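Sister chromatid cohesion protein (Chaetomium thermophilum, PDB 5T8V) probably loads the cohesin ring onto chromatin, this chain being the C-terminal, HEAT-repeat portion of the Scc2 loader. Local coordinates at residues K817-G820 with S821-L825; Y976-I979 with V980-G984; S1074-E1077 with F1078-E1082; T1136-D1139 with H1140-L1143. All coordinates share one frame; numbering follows the deposited sequence.

Interaction 1: residues K817-G820 with S821-L825; sequences KLVG and SMFDL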
loop_
_atom_site.group_PDB
_atom_site.type_symbol
_atom_site.label_atom_id
_atom_site.label_comp_id
_atom_site.label_asym_id
_atom_site.label_seq_id
_atom_site.Cartn_x
_atom_site.Cartn_y
_atom_site.Cartn_z
ATOM N N LYS A 817 8.417 -35.858 24.938
ATOM C CA LYS A 817 9.710 -36.066 24.301
ATOM C C LYS A 817 10.496 -34.772 24.134
ATOM O O LYS A 817 11.725 -34.824 24.018
ATOM C CB LYS A 817 9.526 -36.751 22.945
ATOM C CG LYS A 817 9.045 -38.194 23.065
ATOM C CD LYS A 817 9.391 -39.028 21.837
ATOM C CE LYS A 817 8.386 -38.836 20.712
ATOM N NZ LYS A 817 7.047 -39.398 21.050
ATOM N N LEU A 818 9.823 -33.619 24.119
ATOM C CA LEU A 818 10.540 -32.351 24.192
ATOM C C LEU A 818 11.249 -32.215 25.534
ATOM O O LEU A 818 12.464 -31.990 25.587
ATOM C CB LEU A 818 9.575 -31.183 23.974
ATOM C CG LEU A 818 9.249 -30.820 22.524
ATOM C CD1 LEU A 818 8.085 -29.844 22.476
ATOM C CD2 LEU A 818 10.464 -30.227 21.825
ATOM N N VAL A 819 10.501 -32.358 26.631
ATOM C CA VAL A 819 11.104 -32.348 27.963
ATOM C C VAL A 819 12.222 -33.381 28.039
ATOM O O VAL A 819 13.351 -33.079 28.450
ATOM C CB VAL A 819 10.027 -32.602 29.034
ATOM C CG1 VAL A 819 10.650 -32.759 30.420
ATOM C CG2 VAL A 819 9.002 -31.472 29.034
ATOM N N GLY A 820 11.919 -34.616 27.640
ATOM C CA GLY A 820 12.926 -35.661 27.647
ATOM C C GLY A 820 14.167 -35.289 26.864
ATOM O O GLY A 820 15.276 -35.691 27.222
ATOM N N SER A 821 14.002 -34.521 25.785
ATOM C CA SER A 821 15.162 -34.016 25.061
ATOM C C SER A 821 15.930 -33.010 25.908
ATOM O O SER A 821 17.145 -33.137 26.090
ATOM C CB SER A 821 14.723 -33.386 23.740
ATOM O OG SER A 821 15.841 -32.930 22.999
ATOM N N MET A 822 15.229 -32.011 26.451
ATOM C CA MET A 822 15.884 -31.007 27.285
ATOM C C MET A 822 16.739 -31.666 28.360
ATOM O O MET A 822 17.873 -31.240 28.609
ATOM C CB MET A 822 14.844 -30.089 27.928
ATOM C CG MET A 822 13.773 -29.588 26.982
ATOM S SD MET A 822 13.043 -28.027 27.498
ATOM C CE MET A 822 11.683 -27.891 26.341
ATOM N N PHE A 823 16.214 -32.709 29.008
ATOM C CA PHE A 823 17.031 -33.453 29.960
ATOM C C PHE A 823 18.134 -34.228 29.256
ATOM O O PHE A 823 19.230 -34.384 29.808
ATOM C CB PHE A 823 16.162 -34.402 30.783
ATOM C CG PHE A 823 15.352 -33.717 31.843
ATOM C CD1 PHE A 823 15.946 -33.295 33.020
ATOM C CD2 PHE A 823 13.996 -33.503 31.668
ATOM C CE1 PHE A 823 15.203 -32.667 34.001
ATOM C CE2 PHE A 823 13.249 -32.877 32.643
ATOM C CZ PHE A 823 13.852 -32.457 33.812
ATOM N N ASP A 824 17.868 -34.722 28.044
ATOM C CA ASP A 824 18.906 -35.402 27.280
ATOM C C ASP A 824 20.032 -34.446 26.904
ATOM O O ASP A 824 21.172 -34.881 26.707
ATOM C CB ASP A 824 18.300 -36.037 26.026
ATOM C CG ASP A 824 19.302 -36.867 25.249
ATOM O OD1 ASP A 824 20.228 -37.425 25.876
ATOM O OD2 ASP A 824 19.162 -36.963 24.011
ATOM N N LEU A 825 19.734 -33.151 26.803
ATOM C CA LEU A 825 20.758 -32.143 26.559
ATOM C C LEU A 825 21.549 -31.790 27.812
ATOM O O LEU A 825 22.521 -31.034 27.716
ATOM C CB LEU A 825 20.121 -30.873 25.985
ATOM C CG LEU A 825 19.889 -30.838 24.471
ATOM C CD1 LEU A 825 18.966 -31.958 24.012
ATOM C CD2 LEU A 825 19.324 -29.486 24.059
#
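Val-819 and Phe-823, one turn apart on helix 808-824 of this HEAT-repeat protein, lie side by side and point the same way. Along Phe-823, CB sits near the carbonyl oxygens of Val-819 and Gly-820. CG turns back along the helix, opposite the carbonyl carbon (chi1 -75°), which leaves CD2 3.3 Å from Val-819 O. Farther out, CE2 comes to 3.4 Å from Val-819 CG1, and this methyl lies in the ring plane, at the edge. The ring therefore presents its rim to the valine. Beyond the pair, Gln-861 of helix 859-862 touches both side chains and Leu-865 touches the phenylalanine, while Val-819 also packs on Leu-846 and Phe-849 of helix 839-852. Cutting Phe-823 back to an alanine would probably leave Val-819 CG1 without its ring-edge neighbour and open a gap beside Gln-861. Met-822 leaves the helix on another side with its chain extended beyond CG, reaching Val-842 and Val-845 of helix 839-852 and Val-777 of helix 773-786. Four successive i to i+4 backbone bonds carry the turn, and the one from Phe-823 N to Val-819 O, 2.9 Å long, is nearly straight, with an N-H...O angle of 167°.

Interaction 2: residues Y976-I979 with V980-G984; sequences YSLI and VGMAG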
loop_
_atom_site.group_PDB
_atom_site.type_symbol
_atom_site.label_atom_id
_atom_site.label_comp_id
_atom_site.label_asym_id
_atom_site.label_seq_id
_atom_site.Cartn_x
_atom_site.Cartn_y
_atom_site.Cartn_z
ATOM N N TYR A 976 16.625 -15.104 61.056
ATOM C CA TYR A 976 15.668 -15.819 61.895
ATOM C C TYR A 976 14.237 -15.486 61.487
ATOM O O TYR A 976 13.442 -16.376 61.159
ATOM C CB TYR A 976 15.900 -15.472 63.368
ATOM C CG TYR A 976 17.186 -16.013 63.959
ATOM C CD1 TYR A 976 17.673 -17.264 63.600
ATOM C CD2 TYR A 976 17.911 -15.271 64.885
ATOM C CE1 TYR A 976 18.844 -17.759 64.143
ATOM C CE2 TYR A 976 19.082 -15.759 65.433
ATOM C CZ TYR A 976 19.544 -17.003 65.058
ATOM O OH TYR A 976 20.710 -17.491 65.601
ATOM N N SER A 977 13.895 -14.196 61.504
ATOM C CA SER A 977 12.548 -13.771 61.140
ATOM C C SER A 977 12.198 -14.177 59.718
ATOM O O SER A 977 11.035 -14.483 59.432
ATOM C CB SER A 977 12.418 -12.259 61.296
ATOM O OG SER A 977 13.134 -11.586 60.276
ATOM N N LEU A 978 13.173 -14.170 58.809
ATOM C CA LEU A 978 12.896 -14.597 57.442
ATOM C C LEU A 978 12.507 -16.071 57.406
ATOM O O LEU A 978 11.517 -16.451 56.769
ATOM C CB LEU A 978 14.112 -14.333 56.554
ATOM C CG LEU A 978 13.927 -14.697 55.079
ATOM C CD1 LEU A 978 12.856 -13.834 54.435
ATOM C CD2 LEU A 978 15.237 -14.580 54.318
ATOM N N ILE A 979 13.278 -16.917 58.094
ATOM C CA ILE A 979 12.989 -18.350 58.114
ATOM C C ILE A 979 11.621 -18.603 58.736
ATOM O O ILE A 979 10.792 -19.335 58.183
ATOM C CB ILE A 979 14.100 -19.108 58.863
ATOM C CG1 ILE A 979 15.437 -18.939 58.137
ATOM C CG2 ILE A 979 13.751 -20.594 58.993
ATOM C CD1 ILE A 979 16.639 -19.426 58.930
ATOM N N VAL A 980 11.369 -18.008 59.904
ATOM C CA VAL A 980 10.069 -18.173 60.549
ATOM C C VAL A 980 8.951 -17.728 59.615
ATOM O O VAL A 980 7.919 -18.402 59.489
ATOM C CB VAL A 980 10.033 -17.400 61.881
ATOM C CG1 VAL A 980 8.645 -17.481 62.518
ATOM C CG2 VAL A 980 11.086 -17.940 62.835
ATOM N N GLY A 981 9.137 -16.593 58.942
ATOM C CA GLY A 981 8.077 -16.058 58.104
ATOM C C GLY A 981 7.773 -16.950 56.917
ATOM O O GLY A 981 6.610 -17.248 56.630
ATOM N N MET A 982 8.815 -17.386 56.206
ATOM C CA MET A 982 8.602 -18.283 55.077
ATOM C C MET A 982 7.973 -19.593 55.532
ATOM O O MET A 982 7.046 -20.107 54.889
ATOM C CB MET A 982 9.928 -18.540 54.360
ATOM C CG MET A 982 10.556 -17.298 53.739
ATOM S SD MET A 982 9.420 -16.341 52.711
ATOM C CE MET A 982 8.635 -17.629 51.763
ATOM N N ALA A 983 8.461 -20.148 56.643
ATOM C CA ALA A 983 7.862 -21.358 57.192
ATOM C C ALA A 983 6.370 -21.162 57.420
ATOM O O ALA A 983 5.549 -21.979 56.990
ATOM C CB ALA A 983 8.564 -21.745 58.493
ATOM N N GLY A 984 6.000 -20.070 58.090
ATOM C CA GLY A 984 4.591 -19.770 58.277
ATOM C C GLY A 984 3.843 -19.620 56.968
ATOM O O GLY A 984 2.653 -19.936 56.890
#
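Leu-978 and Met-982 form the side-chain contact of this turn of helix 969-986, an i to i+4 pair in a helix of the HEAT-repeat array. Hydrogen bonding is all backbone across the two segments. Val-980 N to Tyr-976 O is 2.9 Å with an almost linear N-H...O angle of 179°, and Met-982 N reaches Leu-978 O in much the same way. Gly-981 N approaches Ser-977 O less directly, tilted from the carbonyl plane, and Ala-983 N closes the series on Ile-979 O. The hydroxyl of Ser-977 turns back along the helix, its OG bonded to Asp-974 O one turn earlier.

Apolar contact is looser and rests on one pair: Leu-978 CD1 stands 4.2 Å from Met-982 CG, the nearest approach of the two side chains.

A third kind of contact sets side-chain carbons against backbone carbonyl oxygens of the preceding turn. The methionine places CG opposite its carbonyl carbon (chi1 -63°), where CG lies 3.3 Å from Leu-978 O; further bends at chi2 and chi3 then carry its end away from the first segment. Val-980 CG2 lies 3.3 Å from Tyr-976 O, and Ala-983 CB rests at the same distance from Ile-979 O.

Three helices pack on the turn. Leu-978 and Met-982 together meet Leu-922 of helix 919-935. Ile-979 packs on Leu-945 and Ser-949 of helix 940-960, which Tyr-976 also touches through Ile-953. Helix 1026-1042 receives Ser-977 and Val-980 at Cys-1035 and Met-982 at Leu-1038.

Interaction 3: residues S1074-E1077 with F1078-E1082; sequences SLKE and FLFSE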
loop_
_atom_site.group_PDB
_atom_site.type_symbol
_atom_site.label_atom_id
_atom_site.label_comp_id
_atom_site.label_asym_id
_atom_site.label_seq_id
_atom_site.Cartn_x
_atom_site.Cartn_y
_atom_site.Cartn_z
ATOM N N SER A 1074 1.869 -8.078 51.866
ATOM C CA SER A 1074 1.117 -9.105 52.579
ATOM C C SER A 1074 -0.370 -9.000 52.270
ATOM O O SER A 1074 -1.005 -9.984 51.867
ATOM C CB SER A 1074 1.363 -8.985 54.082
ATOM O OG SER A 1074 0.699 -10.018 54.788
ATOM N N LEU A 1075 -0.947 -7.806 52.446
ATOM C CA LEU A 1075 -2.360 -7.629 52.128
ATOM C C LEU A 1075 -2.655 -7.990 50.678
ATOM O O LEU A 1075 -3.727 -8.528 50.376
ATOM C CB LEU A 1075 -2.788 -6.188 52.411
ATOM C CG LEU A 1075 -2.570 -5.669 53.836
ATOM C CD1 LEU A 1075 -3.126 -4.261 53.972
ATOM C CD2 LEU A 1075 -3.197 -6.593 54.872
ATOM N N LYS A 1076 -1.716 -7.715 49.771
ATOM C CA LYS A 1076 -1.925 -8.024 48.361
ATOM C C LYS A 1076 -2.000 -9.527 48.138
ATOM O O LYS A 1076 -2.889 -10.015 47.430
ATOM C CB LYS A 1076 -0.806 -7.408 47.519
ATOM C CG LYS A 1076 -0.958 -7.628 46.019
ATOM C CD LYS A 1076 0.182 -6.982 45.255
ATOM C CE LYS A 1076 1.052 -8.015 44.558
ATOM N NZ LYS A 1076 2.367 -7.450 44.134
ATOM N N GLU A 1077 -1.070 -10.282 48.728
ATOM C CA GLU A 1077 -1.127 -11.736 48.615
ATOM C C GLU A 1077 -2.421 -12.276 49.209
ATOM O O GLU A 1077 -3.122 -13.081 48.581
ATOM C CB GLU A 1077 0.085 -12.365 49.302
ATOM C CG GLU A 1077 1.415 -11.984 48.676
ATOM C CD GLU A 1077 1.487 -12.351 47.209
ATOM O OE1 GLU A 1077 1.029 -13.459 46.854
ATOM O OE2 GLU A 1077 1.985 -11.528 46.411
ATOM N N PHE A 1078 -2.759 -11.830 50.420
ATOM C CA PHE A 1078 -3.976 -12.298 51.075
ATOM C C PHE A 1078 -5.200 -12.069 50.196
ATOM O O PHE A 1078 -5.964 -13.001 49.918
ATOM C CB PHE A 1078 -4.139 -11.596 52.423
ATOM C CG PHE A 1078 -5.489 -11.789 53.052
ATOM C CD1 PHE A 1078 -6.025 -13.056 53.203
ATOM C CD2 PHE A 1078 -6.215 -10.702 53.508
ATOM C CE1 PHE A 1078 -7.266 -13.235 53.784
ATOM C CE2 PHE A 1078 -7.457 -10.874 54.092
ATOM C CZ PHE A 1078 -7.983 -12.141 54.231
ATOM N N LEU A 1079 -5.399 -10.830 49.741
ATOM C CA LEU A 1079 -6.596 -10.512 48.965
ATOM C C LEU A 1079 -6.598 -11.229 47.618
ATOM O O LEU A 1079 -7.641 -11.726 47.175
ATOM C CB LEU A 1079 -6.696 -9.000 48.778
ATOM C CG LEU A 1079 -6.936 -8.237 50.083
ATOM C CD1 LEU A 1079 -6.549 -6.777 49.945
ATOM C CD2 LEU A 1079 -8.390 -8.367 50.509
ATOM N N PHE A 1080 -5.444 -11.295 46.953
ATOM C CA PHE A 1080 -5.369 -11.984 45.669
ATOM C C PHE A 1080 -5.765 -13.449 45.809
ATOM O O PHE A 1080 -6.597 -13.957 45.046
ATOM C CB PHE A 1080 -3.961 -11.852 45.090
ATOM C CG PHE A 1080 -3.758 -10.606 44.278
ATOM C CD1 PHE A 1080 -4.235 -9.385 44.727
ATOM C CD2 PHE A 1080 -3.087 -10.654 43.068
ATOM C CE1 PHE A 1080 -4.052 -8.236 43.982
ATOM C CE2 PHE A 1080 -2.898 -9.508 42.319
ATOM C CZ PHE A 1080 -3.381 -8.298 42.777
ATOM N N SER A 1081 -5.178 -14.151 46.782
ATOM C CA SER A 1081 -5.600 -15.524 47.034
ATOM C C SER A 1081 -7.076 -15.583 47.407
ATOM O O SER A 1081 -7.761 -16.562 47.085
ATOM C CB SER A 1081 -4.743 -16.152 48.134
ATOM O OG SER A 1081 -4.919 -15.481 49.368
ATOM N N GLU A 1082 -7.587 -14.544 48.074
ATOM C CA GLU A 1082 -9.015 -14.467 48.353
ATOM C C GLU A 1082 -9.837 -14.284 47.085
ATOM O O GLU A 1082 -11.055 -14.489 47.118
ATOM C CB GLU A 1082 -9.301 -13.323 49.328
ATOM C CG GLU A 1082 -8.971 -13.648 50.773
ATOM C CD GLU A 1082 -10.025 -14.520 51.427
ATOM O OE1 GLU A 1082 -11.220 -14.171 51.342
ATOM O OE2 GLU A 1082 -9.660 -15.558 52.020
#
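With CG anti to the backbone N (chi1 -178°), Lys-1076 sends its aliphatic chain outward from helix 1065-1086, while the Phe-1080 ring folds back toward it. The result is an i to i+4 CH-pi contact on one helix of the HEAT-repeat array. Lys-1076 CG lies over one face of the Phe-1080 ring, 4.0 Å from the centroid and 22° off the normal, displaced toward the rim. CE1 is the ring atom closest to it, at 3.8 Å. The two side chains run at a slant to each other, and the lysine chain bends at chi3 beyond the contact. A serine in place of Phe-1080 would probably leave Lys-1076 CG without the ring face it packs on and the lysine chain freer to turn. Around the pair, Leu-1079 packs on Val-1147 and Ser-1150 of helix 1139-1154, and Phe-1078 meets the ring of Tyr-1047, whose OH bonds to Ser-1074 OG. The backbone keeps its regular i to i+4 bonds throughout, that from Phe-1078 N to Ser-1074 O being close to linear. Last of the four, Ser-1081 N donates to Glu-1077 O over 2.9 Å, with an N-H...O angle of 173°.

Interaction 4: residues T1136-D1139 with H1140-L1143; sequences TQDD and HAFL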
loop_
_atom_site.group_PDB
_atom_site.type_symbol
_atom_site.label_atom_id
_atom_site.label_comp_id
_atom_site.label_asym_id
_atom_site.label_seq_id
_atom_site.Cartn_x
_atom_site.Cartn_y
_atom_site.Cartn_z
ATOM N N THR A 1136 1.389 9.661 45.429
ATOM C CA THR A 1136 2.515 9.687 44.508
ATOM C C THR A 1136 2.128 8.957 43.231
ATOM O O THR A 1136 1.056 8.354 43.131
ATOM C CB THR A 1136 3.770 9.055 45.126
ATOM O OG1 THR A 1136 3.426 7.818 45.762
ATOM C CG2 THR A 1136 4.401 9.995 46.141
ATOM N N GLN A 1137 3.025 9.017 42.246
ATOM C CA GLN A 1137 2.797 8.412 40.940
ATOM C C GLN A 1137 3.862 7.375 40.602
ATOM O O GLN A 1137 4.091 7.088 39.423
ATOM C CB GLN A 1137 2.745 9.499 39.866
ATOM C CG GLN A 1137 1.966 9.114 38.626
ATOM C CD GLN A 1137 1.493 10.319 37.841
ATOM O OE1 GLN A 1137 0.406 10.306 37.266
ATOM N NE2 GLN A 1137 2.305 11.371 37.814
ATOM N N ASP A 1138 4.510 6.804 41.614
ATOM C CA ASP A 1138 5.577 5.835 41.424
ATOM C C ASP A 1138 5.051 4.422 41.677
ATOM O O ASP A 1138 3.867 4.205 41.939
ATOM C CB ASP A 1138 6.764 6.169 42.334
ATOM C CG ASP A 1138 6.340 6.499 43.751
ATOM O OD1 ASP A 1138 5.301 5.971 44.201
ATOM O OD2 ASP A 1138 7.042 7.293 44.413
ATOM N N ASP A 1139 5.958 3.444 41.595
ATOM C CA ASP A 1139 5.556 2.042 41.664
ATOM C C ASP A 1139 4.898 1.709 42.999
ATOM O O ASP A 1139 3.982 0.880 43.056
ATOM C CB ASP A 1139 6.768 1.142 41.426
ATOM C CG ASP A 1139 7.234 1.162 39.985
ATOM O OD1 ASP A 1139 6.370 1.151 39.082
ATOM O OD2 ASP A 1139 8.462 1.195 39.757
ATOM N N HIS A 1140 5.359 2.330 44.084
ATOM C CA HIS A 1140 4.762 2.079 45.392
ATOM C C HIS A 1140 3.267 2.382 45.374
ATOM O O HIS A 1140 2.434 1.543 45.759
ATOM C CB HIS A 1140 5.479 2.923 46.445
ATOM C CG HIS A 1140 5.218 2.489 47.850
ATOM N ND1 HIS A 1140 4.872 3.373 48.850
ATOM C CD2 HIS A 1140 5.254 1.265 48.425
ATOM C CE1 HIS A 1140 4.706 2.710 49.980
ATOM N NE2 HIS A 1140 4.932 1.429 49.750
ATOM N N ALA A 1141 2.908 3.582 44.919
ATOM C CA ALA A 1141 1.503 3.912 44.731
ATOM C C ALA A 1141 0.808 2.859 43.879
ATOM O O ALA A 1141 -0.348 2.503 44.138
ATOM C CB ALA A 1141 1.371 5.294 44.091
ATOM N N PHE A 1142 1.502 2.337 42.859
ATOM C CA PHE A 1142 0.895 1.296 42.038
ATOM C C PHE A 1142 0.593 0.050 42.858
ATOM O O PHE A 1142 -0.389 -0.649 42.586
ATOM C CB PHE A 1142 1.778 0.914 40.856
ATOM C CG PHE A 1142 1.264 -0.279 40.105
ATOM C CD1 PHE A 1142 0.084 -0.200 39.382
ATOM C CD2 PHE A 1142 1.937 -1.487 40.145
ATOM C CE1 PHE A 1142 -0.405 -1.298 38.700
ATOM C CE2 PHE A 1142 1.453 -2.589 39.462
ATOM C CZ PHE A 1142 0.279 -2.493 38.739
ATOM N N LEU A 1143 1.440 -0.264 43.841
ATOM C CA LEU A 1143 1.143 -1.368 44.745
ATOM C C LEU A 1143 -0.118 -1.076 45.545
ATOM O O LEU A 1143 -1.005 -1.933 45.669
ATOM C CB LEU A 1143 2.333 -1.615 45.675
ATOM C CG LEU A 1143 2.190 -2.748 46.693
ATOM C CD1 LEU A 1143 1.998 -4.085 46.003
ATOM C CD2 LEU A 1143 3.402 -2.794 47.610
#
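Asp-1138 caps the N-terminus of helix 1139-1154 and bonds to its first turn through both backbone and side chain. Its carbonyl oxygen accepts from Phe-1142 N at 3.2 Å, the donor lying in the carbonyl plane. One residue on, Leu-1143 N donates to Asp-1139 O over 2.9 Å. The capping bond itself, from Ala-1141 N to Asp-1138 OD1, is straight but weak at 3.5 Å. CG of the aspartate stands between its backbone N and carbonyl carbon (chi1 46°), which turns the carboxylate toward the N-H groups of the opening turn. The same OD1 accepts a second bond, from Thr-1136 OG1 at 3.1 Å, which arrives from above the carboxylate plane. Two donors, one of them weak, thus meet this oxygen, and the threonine bond is likely to limit rotation of the carboxylate. The negative carboxylate there would probably be stabilised by the positive end of the helix dipole.

Packing around the cap is modest. Ala-1141 CB sits 3.2 Å from Thr-1136 O and 3.7 Å from Thr-1136 OG1; the methyl thus packs against the Thr-1136 end of the incoming chain. Phe-1142 CB comes close to Asp-1139 O, but the ring leads away and makes a cation-pi contact with Arg-1176.

The segment 1136-1139 ends the connection from helix 1115-1133. Gln-1137 OE1 ties it to Ser-1172 OG and Thr-1173 N, ahead of helix 1175-1191, while His-1140 and Leu-1143 pack against Leu-1072 of helix 1065-1086.

The four contacts follow one another along the chain, each within a single helix or at its start. Interactions 3 and 4 touch directly: Lys-1076 CD meets Leu-1143 CD1 at 3.5 Å, so the lysine that lies over a ring in one also packs against the capped helix of the other. Their centres are about 18 Å apart, the same spacing as between interactions 2 and 3, which do not touch but are bridged by helix 1026-1042, packed against both. Interaction 1 stands apart, its centre about 36 Å from that of interaction 2 and about 43 Å from that of interaction 4. All four are packing or capping features of the helical array.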